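Local coordinates for protein CRISPR-associated endoribonuclease Cas2 (Streptococcus pyogenes serotype M1, PDB 4QR2) that probably acts as a magnesium-dependent nuclease in CRISPR adaptive immunity, working as a homodimer that joins a Cas1 homodimer, at residues R19-V23 with I58-D64. Sequence-based numbering, arbitrary orientation.
Sequences RLRHV and IIDEKTD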
loop_
_atom_site.group_PDB
_atom_site.type_symbol
_atom_site.label_atom_id
_atom_site.label_comp_id
_atom_site.label_asym_id
_atom_site.label_seq_id
_atom_site.Cartn_x
_atom_site.Cartn_y
_atom_site.Cartn_z
ATOM N N ARG A 19 -9.228 -3.389 14.141
ATOM C CA ARG A 19 -9.752 -3.117 12.817
ATOM C C ARG A 19 -8.906 -3.729 11.745
ATOM O O ARG A 19 -9.448 -4.340 10.831
ATOM C CB ARG A 19 -9.891 -1.621 12.583
ATOM C CG ARG A 19 -10.961 -0.995 13.493
ATOM C CD ARG A 19 -11.419 0.436 13.068
ATOM N NE ARG A 19 -10.414 1.466 13.025
ATOM C CZ ARG A 19 -9.938 2.119 14.087
ATOM N NH1 ARG A 19 -9.025 3.044 13.915
ATOM N NH2 ARG A 19 -10.322 1.816 15.334
ATOM N N LEU A 20 -7.590 -3.649 11.854
ATOM C CA LEU A 20 -6.710 -4.255 10.847
ATOM C C LEU A 20 -6.901 -5.758 10.836
ATOM O O LEU A 20 -6.931 -6.383 9.765
ATOM C CB LEU A 20 -5.231 -3.894 11.072
ATOM C CG LEU A 20 -4.203 -4.594 10.179
ATOM C CD1 LEU A 20 -4.461 -4.245 8.727
ATOM C CD2 LEU A 20 -2.766 -4.237 10.569
ATOM N N ARG A 21 -7.077 -6.394 11.993
ATOM C CA ARG A 21 -7.320 -7.861 11.982
ATOM C C ARG A 21 -8.595 -8.188 11.228
ATOM O O ARG A 21 -8.659 -9.156 10.480
ATOM C CB ARG A 21 -7.460 -8.384 13.413
ATOM C CG ARG A 21 -6.147 -8.445 14.225
ATOM C CD ARG A 21 -6.277 -9.386 15.486
ATOM N NE ARG A 21 -7.211 -8.853 16.476
ATOM C CZ ARG A 21 -6.975 -7.862 17.367
ATOM N NH1 ARG A 21 -7.948 -7.494 18.151
ATOM N NH2 ARG A 21 -5.849 -7.245 17.460
ATOM N N HIS A 22 -9.629 -7.351 11.393
ATOM C CA HIS A 22 -10.913 -7.618 10.723
ATOM C C HIS A 22 -10.846 -7.321 9.244
ATOM O O HIS A 22 -11.455 -8.097 8.445
ATOM C CB HIS A 22 -12.000 -6.746 11.344
ATOM C CG HIS A 22 -12.376 -7.127 12.736
ATOM N ND1 HIS A 22 -13.132 -6.301 13.541
ATOM C CD2 HIS A 22 -11.985 -8.158 13.522
ATOM C CE1 HIS A 22 -13.265 -6.855 14.734
ATOM N NE2 HIS A 22 -12.591 -7.995 14.749
ATOM N N VAL A 23 -10.165 -6.213 8.874
ATOM C CA VAL A 23 -9.840 -5.939 7.446
ATOM C C VAL A 23 -9.120 -7.099 6.783
ATOM O O VAL A 23 -9.508 -7.610 5.704
ATOM C CB VAL A 23 -9.120 -4.599 7.262
ATOM C CG1 VAL A 23 -8.605 -4.440 5.853
ATOM C CG2 VAL A 23 -10.121 -3.450 7.558
ATOM N N ILE A 58 -16.425 -1.948 8.806
ATOM C CA ILE A 58 -15.270 -2.231 9.712
ATOM C C ILE A 58 -14.400 -1.005 10.047
ATOM O O ILE A 58 -13.958 -0.844 11.192
ATOM C CB ILE A 58 -14.343 -3.301 9.104
ATOM C CG1 ILE A 58 -15.108 -4.635 9.033
ATOM C CG2 ILE A 58 -12.983 -3.328 9.871
ATOM C CD1 ILE A 58 -14.619 -5.640 8.037
ATOM N N ILE A 59 -14.047 -0.212 9.024
ATOM C CA ILE A 59 -13.084 0.872 9.248
ATOM C C ILE A 59 -13.716 2.012 9.976
ATOM O O ILE A 59 -14.951 2.098 10.082
ATOM C CB ILE A 59 -12.434 1.371 7.960
ATOM C CG1 ILE A 59 -13.418 2.154 7.089
ATOM C CG2 ILE A 59 -11.873 0.152 7.173
ATOM C CD1 ILE A 59 -12.670 2.831 5.974
ATOM N N ASP A 60 -12.865 2.804 10.591
ATOM C CA ASP A 60 -13.314 4.092 11.166
ATOM C C ASP A 60 -13.048 5.133 10.091
ATOM O O ASP A 60 -11.891 5.447 9.773
ATOM C CB ASP A 60 -12.561 4.424 12.439
ATOM C CG ASP A 60 -13.069 5.718 13.098
ATOM O OD1 ASP A 60 -13.721 6.540 12.424
ATOM O OD2 ASP A 60 -12.847 5.904 14.311
ATOM N N GLU A 61 -14.112 5.578 9.427
ATOM C CA GLU A 61 -13.933 6.505 8.288
ATOM C C GLU A 61 -13.367 7.895 8.641
ATOM O O GLU A 61 -12.805 8.565 7.771
ATOM C CB GLU A 61 -15.264 6.580 7.498
ATOM C CG GLU A 61 -15.488 5.310 6.660
ATOM C CD GLU A 61 -16.902 4.703 6.761
ATOM O OE1 GLU A 61 -17.040 3.573 7.315
ATOM O OE2 GLU A 61 -17.865 5.342 6.268
ATOM N N LYS A 62 -13.490 8.301 9.899
ATOM C CA LYS A 62 -12.869 9.532 10.375
ATOM C C LYS A 62 -11.360 9.476 10.423
ATOM O O LYS A 62 -10.720 10.466 10.101
ATOM C CB LYS A 62 -13.373 9.902 11.755
ATOM C CG LYS A 62 -14.836 10.271 11.742
ATOM C CD LYS A 62 -15.245 11.021 12.992
ATOM C CE LYS A 62 -16.282 12.083 12.632
ATOM N NZ LYS A 62 -17.671 11.565 12.498
ATOM N N THR A 63 -10.795 8.323 10.790
ATOM C CA THR A 63 -9.383 8.236 11.030
ATOM C C THR A 63 -8.620 7.374 10.066
ATOM O O THR A 63 -7.387 7.453 10.035
ATOM C CB THR A 63 -9.129 7.702 12.466
ATOM O OG1 THR A 63 -9.797 6.436 12.626
ATOM C CG2 THR A 63 -9.745 8.611 13.471
ATOM N N ASP A 64 -9.317 6.449 9.383
ATOM C CA ASP A 64 -8.662 5.451 8.535
ATOM C C ASP A 64 -8.972 5.779 7.080
ATOM O O ASP A 64 -9.954 6.439 6.769
ATOM C CB ASP A 64 -9.271 4.040 8.759
ATOM C CG ASP A 64 -9.252 3.557 10.232
ATOM O OD1 ASP A 64 -8.735 4.258 11.160
ATOM O OD2 ASP A 64 -9.845 2.478 10.447
#
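Arg-19 and Asp-64 form a side-on salt bridge that ties helix 14-27 of the ferredoxin-like fold to the loop between helix 45-58 and strand 65-71. Arg-19 NE donates to Asp-64 OD2 at 2.8 Å, and Arg-19 NH1 donates to Asp-64 OD1 at 3.0 Å. Both oxygens use their syn lone pairs. The guanidinium and carboxylate planes lie 19° apart, so the pair is nearly flat. The Arg-19 chain bends at chi3 (-60°), which brings NE to the acid. CB of Asp-60 sits over one guanidinium face, toward its rim.

The carboxylate has further donors. Asp-60 N meets OD2 from above its plane, Tyr-7 OH of strand 2-8 also bonds OD2, and Thr-63 bonds OD1. Together with the Arg-19 grip, these bonds fix the rotation of the buried acid. Its side chain lies about 6 Å from that of Asp-8, the predicted catalytic magnesium ligand.

Apolar contacts lie closer to helix 45-58. CG2 of Ile-58 meets CG2 of Val-23 at 3.7 Å and CB of His-22 at 3.8 Å. Ile-59 reaches Val-23 through its own CG2 and packs on Leu-82 of the second subunit.

Within the loop, Asp-60 OD1 accepts from Lys-62 N in an Asx turn. Thr-63 OG1 donates to Asp-64 OD1 at 2.8 Å, from above the carboxylate plane.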